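Local coordinates for protein histone-lysine N-methyltransferase family member SUVH9 (Arabidopsis thaliana, PDB 4NJ5) that lacks methyltransferase activity and instead may bind methylated DNA and recruit RNA polymerase V to chromatin, acting in RNA-directed DNA methylation and transposon silencing, at residues F29-E34 with D48-K53; I172-I177 with F197-S202; V192-F197 with A225-S230; S286-L291 with G392-R397; P443-A448 with M482-M487. All blocks are in the same frame, centred on the assembly; numbering follows the deposited sequence.

The five contacts form two local groups and one outlier. Contacts 2 and 3, with centres about 13 Å apart, both draw on strand 190-206 in the SRA domain and share Phe197; Val176 of contact 2 pairs through its backbone with Asp194 and Gly195 of contact 3. Contacts 4 and 5, centres about 11 Å apart, lie on the opposite side of the chain's centre, where Leu395 of contact 4 is paired with Ala448 of contact 5 within the SET domain. Some 47 Å separates the centres of contacts 3 and 4. Contact 1 joins two N-terminal helices and touches none of the others. All five lie away from the triangular cluster of three zinc ions.

Contact 1 (F29-E34 with D48-K53)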
# COMPACT_ATOMS: atom_id res chain seq x y z
N PHE A 29 -12.98 9.31 -1.39
CA PHE A 29 -14.25 10.01 -1.23
C PHE A 29 -14.65 10.78 -2.49
O PHE A 29 -15.80 10.73 -2.91
CB PHE A 29 -14.19 10.98 -0.05
CG PHE A 29 -15.38 11.88 0.04
CD1 PHE A 29 -16.60 11.41 0.51
CD2 PHE A 29 -15.29 13.22 -0.34
CE1 PHE A 29 -17.70 12.23 0.59
CE2 PHE A 29 -16.39 14.05 -0.26
CZ PHE A 29 -17.60 13.56 0.21
N LEU A 30 -13.68 11.48 -3.08
CA LEU A 30 -13.92 12.22 -4.31
C LEU A 30 -14.33 11.27 -5.43
O LEU A 30 -15.21 11.58 -6.26
CB LEU A 30 -12.65 12.98 -4.71
CG LEU A 30 -12.26 14.09 -3.74
CD1 LEU A 30 -10.95 14.73 -4.14
CD2 LEU A 30 -13.37 15.13 -3.67
N MET A 31 -13.69 10.10 -5.44
CA MET A 31 -14.06 9.05 -6.39
C MET A 31 -15.48 8.51 -6.15
O MET A 31 -16.22 8.27 -7.10
CB MET A 31 -13.03 7.92 -6.38
CG MET A 31 -11.59 8.40 -6.52
SD MET A 31 -10.51 7.34 -7.51
CE MET A 31 -10.57 8.26 -9.04
N MET A 32 -15.87 8.33 -4.90
CA MET A 32 -17.22 7.86 -4.63
C MET A 32 -18.24 8.92 -5.04
O MET A 32 -19.31 8.60 -5.56
CB MET A 32 -17.40 7.47 -3.16
CG MET A 32 -16.79 6.12 -2.79
SD MET A 32 -17.60 4.77 -3.68
CE MET A 32 -19.21 4.77 -2.90
N GLU A 33 -17.89 10.18 -4.83
CA GLU A 33 -18.80 11.27 -5.14
C GLU A 33 -19.03 11.38 -6.64
O GLU A 33 -20.17 11.53 -7.09
CB GLU A 33 -18.31 12.60 -4.56
CG GLU A 33 -18.46 12.72 -3.04
CD GLU A 33 -19.89 12.52 -2.56
OE1 GLU A 33 -20.62 13.52 -2.40
OE2 GLU A 33 -20.28 11.36 -2.32
N GLU A 34 -17.95 11.30 -7.41
CA GLU A 34 -18.08 11.38 -8.86
C GLU A 34 -18.75 10.13 -9.47
O GLU A 34 -19.47 10.23 -10.45
CB GLU A 34 -16.71 11.64 -9.51
CG GLU A 34 -16.77 12.04 -10.98
CD GLU A 34 -16.53 13.52 -11.20
OE1 GLU A 34 -17.11 14.35 -10.46
OE2 GLU A 34 -15.76 13.87 -12.12
N ASP A 48 -6.01 10.48 -11.69
CA ASP A 48 -5.03 11.56 -11.58
C ASP A 48 -5.65 12.90 -11.17
O ASP A 48 -5.13 13.60 -10.30
CB ASP A 48 -4.24 11.69 -12.89
CG ASP A 48 -3.25 10.56 -13.10
OD1 ASP A 48 -3.44 9.49 -12.50
OD2 ASP A 48 -2.28 10.76 -13.86
N GLY A 49 -6.77 13.24 -11.80
CA GLY A 49 -7.49 14.45 -11.48
C GLY A 49 -7.98 14.46 -10.04
O GLY A 49 -7.89 15.48 -9.35
N LYS A 50 -8.50 13.32 -9.59
CA LYS A 50 -8.99 13.20 -8.22
C LYS A 50 -7.84 13.25 -7.21
O LYS A 50 -7.99 13.77 -6.11
CB LYS A 50 -9.82 11.93 -8.04
CG LYS A 50 -11.32 12.18 -7.99
CD LYS A 50 -11.77 13.17 -9.05
CE LYS A 50 -13.22 13.57 -8.84
NZ LYS A 50 -13.58 14.83 -9.54
N ALA A 51 -6.69 12.71 -7.61
CA ALA A 51 -5.49 12.80 -6.80
C ALA A 51 -5.07 14.26 -6.63
O ALA A 51 -4.76 14.71 -5.52
CB ALA A 51 -4.38 12.00 -7.45
N GLY A 52 -5.06 15.00 -7.74
CA GLY A 52 -4.71 16.41 -7.72
C GLY A 52 -5.67 17.22 -6.88
O GLY A 52 -5.26 18.13 -6.15
N LYS A 53 -6.95 16.89 -6.98
CA LYS A 53 -7.96 17.59 -6.20
C LYS A 53 -7.79 17.32 -4.70
O LYS A 53 -7.89 18.24 -3.89
CB LYS A 53 -9.37 17.21 -6.65
CG LYS A 53 -10.44 18.14 -6.11
CD LYS A 53 -10.07 19.59 -6.39
CE LYS A 53 -11.22 20.54 -6.06
NZ LYS A 53 -11.60 20.47 -4.63
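Leu30 and Lys50 meet where helix 8-35 and helix 46-60 face each other, the methylene CG of Lys50 resting 3.6 Å from Leu30 CB. The short helical segments pass at an angle of 126° between their directions, and their axes come no nearer than 9.9 Å, so side chains rather than backbones make the join. Lys50 does most of the work. Its chain kinks at chi2 (44°) and then runs extended through CD and CE, which carries the amine past Leu30 to the next turn of the facing helix. There NZ lies 3.5 Å from Glu34 OE2, a salt bridge at long range in which the two side chains cross at about a right angle. Glu34 reaches it with CG opposite its backbone N and a bend at chi2. Nearer the root of the lysine, the Met31 chain runs antiparallel to it and sets CE 3.9 Å from Lys50 CB. One turn further along the second helix, Leu30 CD1 touches Lys53 CB at 3.9 Å, using the aliphatic root of that lysine and not its amine. Leu30 also packs on Met57, and Glu34 has a second, weak ion pair with Arg46. With an alanine in place of Lys50, Glu34 would probably lose its cross-helix charge partner and a gap would open beside Leu30 CB and Met31 CE, where the methylenes had packed. The chemistry is thus amphipathic: lysine methylenes supply the apolar packing, while the single charge pair, at a partly exposed surface, probably adds only modest electrostatic attraction.

Contact 2 (I172-I177 with F197-S202)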
# COMPACT_ATOMS: atom_id res chain seq x y z
N ILE A 172 24.63 20.56 -1.63
CA ILE A 172 23.29 20.34 -1.10
C ILE A 172 22.81 18.90 -1.24
O ILE A 172 22.88 18.31 -2.32
CB ILE A 172 22.27 21.29 -1.78
CG1 ILE A 172 22.56 22.74 -1.39
CG2 ILE A 172 20.84 20.90 -1.41
CD1 ILE A 172 22.63 22.97 0.11
N GLU A 173 22.32 18.35 -0.14
CA GLU A 173 21.64 17.07 -0.17
C GLU A 173 20.39 17.18 -1.03
O GLU A 173 19.51 17.99 -0.74
CB GLU A 173 21.22 16.66 1.24
CG GLU A 173 22.32 16.06 2.09
CD GLU A 173 21.86 15.77 3.51
OE1 GLU A 173 21.13 16.61 4.09
OE2 GLU A 173 22.21 14.70 4.05
N VAL A 174 20.31 16.37 -2.07
CA VAL A 174 19.17 16.38 -2.97
C VAL A 174 18.35 15.10 -2.87
O VAL A 174 18.90 14.00 -2.99
CB VAL A 174 19.62 16.58 -4.43
CG1 VAL A 174 18.45 16.43 -5.38
CG2 VAL A 174 20.30 17.93 -4.60
N ARG A 175 17.05 15.23 -2.63
CA ARG A 175 16.16 14.07 -2.63
C ARG A 175 15.94 13.57 -4.05
O ARG A 175 15.71 14.35 -4.98
CB ARG A 175 14.82 14.41 -1.97
CG ARG A 175 14.94 14.76 -0.49
CD ARG A 175 13.57 14.98 0.14
NE ARG A 175 12.89 16.16 -0.39
CZ ARG A 175 13.05 17.40 0.07
NH1 ARG A 175 13.87 17.63 1.08
NH2 ARG A 175 12.38 18.40 -0.48
N VAL A 176 16.02 12.25 -4.22
CA VAL A 176 15.72 11.63 -5.50
C VAL A 176 14.48 10.76 -5.38
O VAL A 176 14.43 9.85 -4.55
CB VAL A 176 16.89 10.76 -6.00
CG1 VAL A 176 16.44 9.86 -7.15
CG2 VAL A 176 18.06 11.64 -6.42
N ILE A 177 13.47 11.05 -6.20
CA ILE A 177 12.29 10.20 -6.27
C ILE A 177 12.22 9.57 -7.65
O ILE A 177 12.17 10.27 -8.66
CB ILE A 177 10.99 10.98 -6.00
CG1 ILE A 177 10.92 11.46 -4.55
CG2 ILE A 177 9.78 10.08 -6.30
CD1 ILE A 177 11.65 12.77 -4.29
N PHE A 197 21.12 12.21 -2.57
CA PHE A 197 22.22 12.17 -3.52
C PHE A 197 22.88 13.54 -3.50
O PHE A 197 22.27 14.52 -3.10
CB PHE A 197 21.69 11.91 -4.93
CG PHE A 197 21.29 10.47 -5.19
CD1 PHE A 197 20.21 9.90 -4.53
CD2 PHE A 197 21.97 9.72 -6.13
CE1 PHE A 197 19.84 8.59 -4.78
CE2 PHE A 197 21.61 8.41 -6.39
CZ PHE A 197 20.54 7.84 -5.71
N ARG A 198 24.14 13.60 -3.92
CA ARG A 198 24.80 14.89 -4.09
C ARG A 198 25.22 15.08 -5.53
O ARG A 198 25.61 14.13 -6.21
CB ARG A 198 26.00 15.04 -3.15
CG ARG A 198 25.64 15.66 -1.81
CD ARG A 198 26.88 16.11 -1.05
NE ARG A 198 26.53 16.53 0.31
CZ ARG A 198 26.55 15.72 1.36
NH1 ARG A 198 26.92 14.45 1.22
NH2 ARG A 198 26.21 16.17 2.56
N ILE A 199 25.13 16.32 -6.01
CA ILE A 199 25.55 16.64 -7.37
C ILE A 199 27.04 16.92 -7.33
O ILE A 199 27.49 17.85 -6.68
CB ILE A 199 24.80 17.87 -7.92
CG1 ILE A 199 23.30 17.74 -7.66
CG2 ILE A 199 25.08 18.04 -9.40
CD1 ILE A 199 22.53 19.02 -7.92
N VAL A 200 27.82 16.09 -8.03
CA VAL A 200 29.28 16.18 -7.92
C VAL A 200 29.94 16.67 -9.20
O VAL A 200 31.15 16.87 -9.24
CB VAL A 200 29.89 14.82 -7.54
CG1 VAL A 200 29.26 14.30 -6.26
CG2 VAL A 200 29.71 13.83 -8.68
N ASP A 201 29.13 16.86 -10.24
CA ASP A 201 29.65 17.36 -11.51
C ASP A 201 28.52 17.90 -12.39
O ASP A 201 27.38 17.46 -12.29
CB ASP A 201 30.44 16.28 -12.25
CG ASP A 201 31.34 16.85 -13.32
OD1 ASP A 201 31.54 18.09 -13.32
OD2 ASP A 201 31.85 16.08 -14.15
N SER A 202 28.85 18.85 -13.25
CA SER A 202 27.87 19.42 -14.18
C SER A 202 28.56 19.87 -15.45
O SER A 202 29.73 20.26 -15.43
CB SER A 202 27.16 20.61 -13.55
OG SER A 202 28.01 21.75 -13.54
O HOH W 1 24.66 18.69 -4.05
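Val176 leans against the Phe197 ring, its CG2 methyl 3.3 Å from Phe197 CD1, approaching the ring obliquely. The methyl reaches that position because CG2 stands opposite the carbonyl carbon of Val176, which leaves CG1 opposite the backbone N. Val174 and Ile199 meet more lightly, with Val174 CG2 at 4.1 Å from Ile199 CD1. Between these packing pairs the backbones are fastened by a hydrogen-bonded antiparallel pair: Val174 N donates to Phe197 O at 2.9 Å, and Phe197 N returns a bond of equal length to Val174 O. This belongs to the beta hairpin of strands 174-180 and 190-206 in the SRA domain, a fold of the PUA clan. Beyond the pair the segments diverge, and a water accepts a hydrogen bond from Ile199 N at 3.1 Å; it also lies beside Ile172 O, at a distance so short that this bond is doubtful in detail. At the partly exposed edge, the Glu173 methylene CG sits over one face of the Arg198 guanidinium, 3.9 Å from NH2. The carboxylate and guanidinium planes are only 17° apart, yet Glu173 OE2 stays 4.5 Å from Arg198 NH2 and well out of its plane, so between the charged ends there is only electrostatic attraction, while Arg198 NE makes a hydrogen bond to Gly171 O.

Contact 3 (V192-F197 with A225-S230)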
# COMPACT_ATOMS: atom_id res chain seq x y z
N VAL A 192 8.85 5.99 -6.00
CA VAL A 192 9.55 5.49 -4.82
C VAL A 192 10.68 6.43 -4.41
O VAL A 192 11.44 6.92 -5.25
CB VAL A 192 10.06 4.05 -5.03
CG1 VAL A 192 11.05 3.98 -6.19
CG2 VAL A 192 10.68 3.51 -3.75
N TYR A 193 10.78 6.69 -3.12
CA TYR A 193 11.82 7.56 -2.59
C TYR A 193 13.11 6.76 -2.42
O TYR A 193 13.13 5.75 -1.72
CB TYR A 193 11.36 8.17 -1.27
CG TYR A 193 12.41 8.98 -0.55
CD1 TYR A 193 13.03 10.06 -1.16
CD2 TYR A 193 12.77 8.67 0.76
CE1 TYR A 193 13.99 10.80 -0.50
CE2 TYR A 193 13.72 9.41 1.43
CZ TYR A 193 14.33 10.48 0.79
OH TYR A 193 15.28 11.21 1.46
N ASP A 194 14.18 7.21 -3.06
CA ASP A 194 15.46 6.51 -3.01
C ASP A 194 16.50 7.19 -2.12
O ASP A 194 17.66 6.77 -2.08
CB ASP A 194 16.04 6.30 -4.41
CG ASP A 194 15.44 5.10 -5.13
OD1 ASP A 194 14.88 4.21 -4.45
OD2 ASP A 194 15.54 5.04 -6.37
N GLY A 195 16.10 8.25 -1.43
CA GLY A 195 16.99 8.90 -0.49
C GLY A 195 17.76 10.10 -1.02
O GLY A 195 17.29 10.81 -1.91
N LEU A 196 18.96 10.30 -0.48
CA LEU A 196 19.73 11.51 -0.73
C LEU A 196 20.93 11.29 -1.64
O LEU A 196 21.67 10.31 -1.49
CB LEU A 196 20.17 12.12 0.60
CG LEU A 196 19.03 12.44 1.57
CD1 LEU A 196 19.56 12.94 2.90
CD2 LEU A 196 18.08 13.45 0.94
N PHE A 197 21.12 12.21 -2.57
CA PHE A 197 22.22 12.17 -3.52
C PHE A 197 22.88 13.54 -3.50
O PHE A 197 22.27 14.52 -3.10
CB PHE A 197 21.69 11.91 -4.93
CG PHE A 197 21.29 10.47 -5.19
CD1 PHE A 197 20.21 9.90 -4.53
CD2 PHE A 197 21.97 9.72 -6.13
CE1 PHE A 197 19.84 8.59 -4.78
CE2 PHE A 197 21.61 8.41 -6.39
CZ PHE A 197 20.54 7.84 -5.71
N ALA A 225 19.87 3.29 3.86
CA ALA A 225 19.17 2.04 3.61
C ALA A 225 19.07 1.78 2.12
O ALA A 225 19.17 2.71 1.31
CB ALA A 225 17.79 2.08 4.24
N GLU A 226 18.88 0.52 1.76
CA GLU A 226 18.73 0.10 0.37
C GLU A 226 17.67 0.94 -0.34
O GLU A 226 16.64 1.26 0.24
CB GLU A 226 18.35 -1.39 0.30
CG GLU A 226 18.40 -1.99 -1.09
CD GLU A 226 17.93 -3.44 -1.14
OE1 GLU A 226 17.50 -3.97 -0.09
OE2 GLU A 226 17.98 -4.05 -2.23
N MET A 227 17.94 1.29 -1.59
CA MET A 227 16.98 2.03 -2.38
C MET A 227 15.71 1.22 -2.62
O MET A 227 15.76 0.01 -2.80
CB MET A 227 17.59 2.44 -3.72
CG MET A 227 18.65 3.51 -3.60
SD MET A 227 19.25 4.08 -5.20
CE MET A 227 19.81 2.53 -5.90
N GLY A 228 14.57 1.91 -2.61
CA GLY A 228 13.29 1.27 -2.87
C GLY A 228 13.15 0.79 -4.30
O GLY A 228 12.50 -0.23 -4.54
N SER A 229 13.73 1.51 -5.25
CA SER A 229 13.65 1.10 -6.65
C SER A 229 14.33 -0.26 -6.87
O SER A 229 13.86 -1.09 -7.66
CB SER A 229 14.22 2.18 -7.59
OG SER A 229 15.54 2.54 -7.25
N SER A 230 15.43 -0.49 -6.15
CA SER A 230 16.12 -1.78 -6.19
C SER A 230 15.22 -2.90 -5.67
O SER A 230 15.16 -3.99 -6.25
CB SER A 230 17.41 -1.71 -5.38
OG SER A 230 18.25 -0.67 -5.85
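Met227, at the N-cap position of helix 228-240, lies across Asp194 at about a right angle, its CB 3.3 Å from Asp194 OD1. The sulfur then turns to the Phe197 ring: SD is 5.3 Å from the centroid and near the plane of the ring, an edge-on Met-aromatic contact whose nearest ring atom is Phe197 CZ. Next comes Gly228, whose CA sits 3.6 Å from Val192 CG2; a side chain at this glycine would collide with that methyl. Here a strand of the SRA-domain sheet abuts the first turn of helix 228-240, which comes after the next strand, 212-220, and the Asp194 carboxylate is directed at that turn. Ser229 receives it with two donors. Its backbone N gives a nearly straight bond (168°) to the syn lone pair of OD1 at 3.0 Å, while Ser229 OG donates to OD2 at 2.7 Å, from the syn side but 25° out of the carboxylate plane. The hydroxyl is placed there by a chi1 of 55°, which tucks OG between the backbone N and the carbonyl carbon. Replacing Asp194 with an alanine would probably leave both Ser229 donors without their acceptors and deprive Arg178 of its salt-bridge partner. Alongside, Val192 CG1 packs on Ser229 CB at 3.9 Å.

Contact 4 (S286-L291 with G392-R397)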
# COMPACT_ATOMS: atom_id res chain seq x y z
N SER A 286 -12.63 -23.63 7.16
CA SER A 286 -13.59 -24.73 7.23
C SER A 286 -14.47 -24.61 8.47
O SER A 286 -14.00 -24.70 9.60
CB SER A 286 -12.88 -26.07 7.21
OG SER A 286 -13.79 -27.13 7.44
N PHE A 287 -15.76 -24.40 8.25
CA PHE A 287 -16.73 -24.31 9.34
C PHE A 287 -17.23 -25.71 9.67
O PHE A 287 -17.18 -26.60 8.82
CB PHE A 287 -17.86 -23.36 8.96
CG PHE A 287 -17.42 -21.92 8.85
CD1 PHE A 287 -17.12 -21.19 9.98
CD2 PHE A 287 -17.30 -21.31 7.61
CE1 PHE A 287 -16.70 -19.87 9.89
CE2 PHE A 287 -16.89 -19.98 7.51
CZ PHE A 287 -16.59 -19.26 8.65
N PRO A 288 -17.69 -25.93 10.92
CA PRO A 288 -18.13 -27.26 11.35
C PRO A 288 -19.22 -27.83 10.47
O PRO A 288 -20.18 -27.13 10.14
CB PRO A 288 -18.66 -27.01 12.77
CG PRO A 288 -18.83 -25.54 12.89
CD PRO A 288 -17.78 -24.94 12.01
N PRO A 289 -19.07 -29.10 10.07
CA PRO A 289 -20.03 -29.80 9.21
C PRO A 289 -21.43 -29.73 9.79
O PRO A 289 -21.63 -30.05 10.96
CB PRO A 289 -19.53 -31.25 9.22
CG PRO A 289 -18.08 -31.13 9.50
CD PRO A 289 -17.94 -29.97 10.44
N GLY A 290 -22.39 -29.29 8.98
CA GLY A 290 -23.76 -29.15 9.44
C GLY A 290 -24.07 -27.79 10.01
O GLY A 290 -24.90 -27.67 10.91
N LEU A 291 -23.39 -26.76 9.51
CA LEU A 291 -23.76 -25.40 9.76
C LEU A 291 -24.43 -24.85 8.55
O LEU A 291 -25.39 -24.11 8.61
CB LEU A 291 -22.55 -24.52 10.01
CG LEU A 291 -22.87 -23.01 9.96
CD1 LEU A 291 -22.73 -22.44 11.33
CD2 LEU A 291 -22.06 -22.20 8.98
N GLY A 392 -8.46 -21.10 8.66
CA GLY A 392 -8.16 -22.18 9.59
C GLY A 392 -9.38 -23.06 9.77
O GLY A 392 -10.35 -22.95 9.01
N VAL A 393 -9.35 -23.92 10.78
CA VAL A 393 -10.49 -24.79 11.07
C VAL A 393 -11.30 -24.19 12.22
O VAL A 393 -10.82 -24.11 13.35
CB VAL A 393 -10.03 -26.22 11.43
CG1 VAL A 393 -11.23 -27.10 11.75
CG2 VAL A 393 -9.21 -26.81 10.29
N ALA A 394 -12.52 -23.77 11.93
CA ALA A 394 -13.37 -23.11 12.92
C ALA A 394 -14.05 -24.11 13.85
O ALA A 394 -14.51 -25.17 13.42
CB ALA A 394 -14.40 -22.22 12.25
N LEU A 395 -14.11 -23.76 15.13
CA LEU A 395 -14.70 -24.63 16.14
C LEU A 395 -15.90 -23.99 16.83
O LEU A 395 -16.02 -22.76 16.92
CB LEU A 395 -13.68 -24.99 17.22
CG LEU A 395 -12.48 -25.90 16.91
CD1 LEU A 395 -12.76 -26.78 15.71
CD2 LEU A 395 -11.23 -25.07 16.69
N THR A 396 -16.79 -24.85 17.33
CA THR A 396 -17.84 -24.43 18.24
C THR A 396 -17.20 -24.28 19.62
O THR A 396 -16.02 -24.54 19.78
CB THR A 396 -18.93 -25.51 18.35
OG1 THR A 396 -18.34 -26.76 18.70
CG2 THR A 396 -19.66 -25.66 17.02
N ARG A 397 -17.98 -23.87 20.61
CA ARG A 397 -17.45 -23.78 21.97
C ARG A 397 -17.12 -25.14 22.57
O ARG A 397 -16.15 -25.28 23.30
CB ARG A 397 -18.38 -22.95 22.87
CG ARG A 397 -17.88 -22.79 24.29
CD ARG A 397 -18.27 -21.45 24.89
NE ARG A 397 -17.67 -20.34 24.16
CZ ARG A 397 -17.25 -19.20 24.72
NH1 ARG A 397 -17.36 -19.02 26.03
NH2 ARG A 397 -16.71 -18.26 23.97
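Ser286 and Val393 face each other with CA atoms 4.9 Å apart, the centre of a single backbone bridge. Both backbone polar groups of Ser286 take part. Its N donates to Gly392 O at 3.0 Å, at an N-H...O angle of 151°, and its O accepts from Ala394 N at 2.9 Å, with the donor 24° out of the carbonyl plane. One residue therefore grips both flanks of Val393. Past this point the segments separate, the gap widening to 6.5 Å between the CA atoms of Pro288 and Leu395. The pairing sets a loop of the pre-SET region beside strand 393-395 of the SET domain, about a hundred residues later in the chain. That short strand also pairs with strand 448-450, through Val393 with Asp450 and Leu395 with Ala448. Among side chains, the Ala394 methyl is the meeting point. Phe287 has CG anti to the carbonyl carbon (chi1 -68°), which places the ring where its CD1 comes within 3.7 Å of Ala394 CB, an oblique approach, and the same ring makes an edge-to-face contact with His478. Pro288 comes to the same methyl through its CD, 4.3 Å from Ala394 CB, and that CD is also 3.6 Å from Ala394 O. Further out, Pro288 CG and Thr396 CG2 are in loose apolar contact at 4.2 Å, while the Thr396 hydroxyl caps the start of helix 397-405.

Contact 5 (P443-A448 with M482-M487); sequences PPVDFA and MFPRVM
Phe447 lays one face of its ring over Phe483 CD1, which stands 3.7 Å above the plane and offset toward the rim. The ring planes are oblique, at 38°, with centroids 5.1 Å apart. A chi1 of 75° holds the Phe447 ring between its backbone N and carbonyl carbon, turned in among residues 482-486. Its CB meets Phe483 CE1 at 3.5 Å, CD1 comes to 3.3 Å from Met482 O, and CZ, at the far end of the ring, lies 3.6 Å from Pro484 O. Val445 adds a second apolar point: it and Pro484 lie alongside each other, pointing opposite ways, with Val445 CG2 3.6 Å from Pro484 CG. At the more exposed end a water joins the segments, accepting from Asp446 N and donating to Met482 O at 3.0 Å; its further bond to Asp446 OD1 is less certain, that residue being poorly ordered. These contacts lie within the SET domain, where the loop leading into strand 448-450 packs on the entry to strand 485-490. Strand 469-475 touches the contact through Phe473, which meets both Val445 and Pro484, and through Val471, which meets Val486. Strand 393-395 pairs with strand 448-450, and Ala400 of helix 397-405 packs on Ala448.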
# COMPACT_ATOMS: atom_id res chain seq x y z
N PRO A 443 -22.78 -8.10 18.95
CA PRO A 443 -22.04 -9.04 19.79
C PRO A 443 -20.70 -9.38 19.16
O PRO A 443 -20.62 -9.53 17.93
CB PRO A 443 -22.93 -10.27 19.82
CG PRO A 443 -24.30 -9.74 19.58
CD PRO A 443 -24.12 -8.62 18.61
N PRO A 444 -19.64 -9.49 19.97
CA PRO A 444 -18.33 -9.83 19.42
C PRO A 444 -18.30 -11.27 18.95
O PRO A 444 -19.06 -12.10 19.45
CB PRO A 444 -17.39 -9.64 20.61
CG PRO A 444 -18.25 -9.87 21.80
CD PRO A 444 -19.61 -9.35 21.44
N VAL A 445 -17.45 -11.55 17.97
CA VAL A 445 -17.17 -12.92 17.55
C VAL A 445 -16.55 -13.67 18.73
O VAL A 445 -15.75 -13.10 19.47
CB VAL A 445 -16.22 -12.90 16.33
CG1 VAL A 445 -15.49 -14.22 16.18
CG2 VAL A 445 -16.99 -12.55 15.06
N ASP A 446 -16.94 -14.93 18.94
CA ASP A 446 -16.42 -15.70 20.06
C ASP A 446 -15.88 -17.08 19.70
O ASP A 446 -15.44 -17.82 20.58
CB ASP A 446 -17.44 -15.81 21.20
CG ASP A 446 -18.76 -16.44 20.76
OD1 ASP A 446 -18.77 -17.23 19.80
OD2 ASP A 446 -19.79 -16.13 21.39
N PHE A 447 -15.91 -17.44 18.42
CA PHE A 447 -15.43 -18.76 18.02
C PHE A 447 -13.91 -18.84 17.97
O PHE A 447 -13.21 -17.83 17.94
CB PHE A 447 -16.06 -19.22 16.70
CG PHE A 447 -15.50 -18.56 15.48
CD1 PHE A 447 -16.10 -17.42 14.95
CD2 PHE A 447 -14.39 -19.08 14.83
CE1 PHE A 447 -15.59 -16.82 13.81
CE2 PHE A 447 -13.87 -18.48 13.70
CZ PHE A 447 -14.47 -17.35 13.19
N ALA A 448 -13.40 -20.07 17.97
CA ALA A 448 -11.96 -20.28 17.95
C ALA A 448 -11.55 -20.99 16.67
O ALA A 448 -12.36 -21.64 16.02
CB ALA A 448 -11.52 -21.08 19.16
N MET A 482 -22.68 -15.84 13.92
CA MET A 482 -21.74 -16.46 14.86
C MET A 482 -20.44 -16.86 14.18
O MET A 482 -19.40 -16.96 14.83
CB MET A 482 -22.38 -17.68 15.52
CG MET A 482 -23.75 -17.42 16.15
SD MET A 482 -23.69 -16.54 17.72
CE MET A 482 -23.86 -14.83 17.19
N PHE A 483 -20.49 -17.10 12.87
CA PHE A 483 -19.32 -17.62 12.17
C PHE A 483 -18.92 -16.85 10.91
O PHE A 483 -18.81 -17.44 9.83
CB PHE A 483 -19.53 -19.09 11.81
CG PHE A 483 -19.35 -20.03 12.97
CD1 PHE A 483 -18.09 -20.35 13.43
CD2 PHE A 483 -20.45 -20.59 13.61
CE1 PHE A 483 -17.92 -21.21 14.49
CE2 PHE A 483 -20.29 -21.45 14.68
CZ PHE A 483 -19.02 -21.76 15.12
N PRO A 484 -18.66 -15.54 11.03
CA PRO A 484 -18.21 -14.83 9.83
C PRO A 484 -16.78 -15.21 9.50
O PRO A 484 -16.07 -15.72 10.36
CB PRO A 484 -18.27 -13.36 10.26
CG PRO A 484 -17.98 -13.41 11.72
CD PRO A 484 -18.63 -14.67 12.23
N ARG A 485 -16.36 -14.96 8.26
CA ARG A 485 -14.99 -15.24 7.89
C ARG A 485 -14.06 -14.12 8.35
O ARG A 485 -14.49 -13.01 8.66
CB ARG A 485 -14.87 -15.46 6.38
CG ARG A 485 -15.71 -16.62 5.89
CD ARG A 485 -15.38 -17.03 4.47
NE ARG A 485 -16.09 -18.25 4.11
CZ ARG A 485 -15.59 -19.48 4.22
NH1 ARG A 485 -16.32 -20.53 3.87
NH2 ARG A 485 -14.36 -19.65 4.68
N VAL A 486 -12.77 -14.44 8.43
CA VAL A 486 -11.76 -13.48 8.84
C VAL A 486 -11.00 -13.04 7.60
O VAL A 486 -10.28 -13.83 6.99
CB VAL A 486 -10.78 -14.11 9.86
CG1 VAL A 486 -9.84 -13.06 10.42
CG2 VAL A 486 -11.56 -14.80 10.97
N MET A 487 -11.19 -11.78 7.20
CA MET A 487 -10.57 -11.27 5.98
C MET A 487 -9.55 -10.18 6.29
O MET A 487 -9.80 -9.29 7.10
CB MET A 487 -11.63 -10.74 5.02
CG MET A 487 -12.67 -11.78 4.61
SD MET A 487 -11.94 -13.14 3.69
CE MET A 487 -13.41 -14.00 3.12
O HOH W 2 -19.05 -15.71 17.52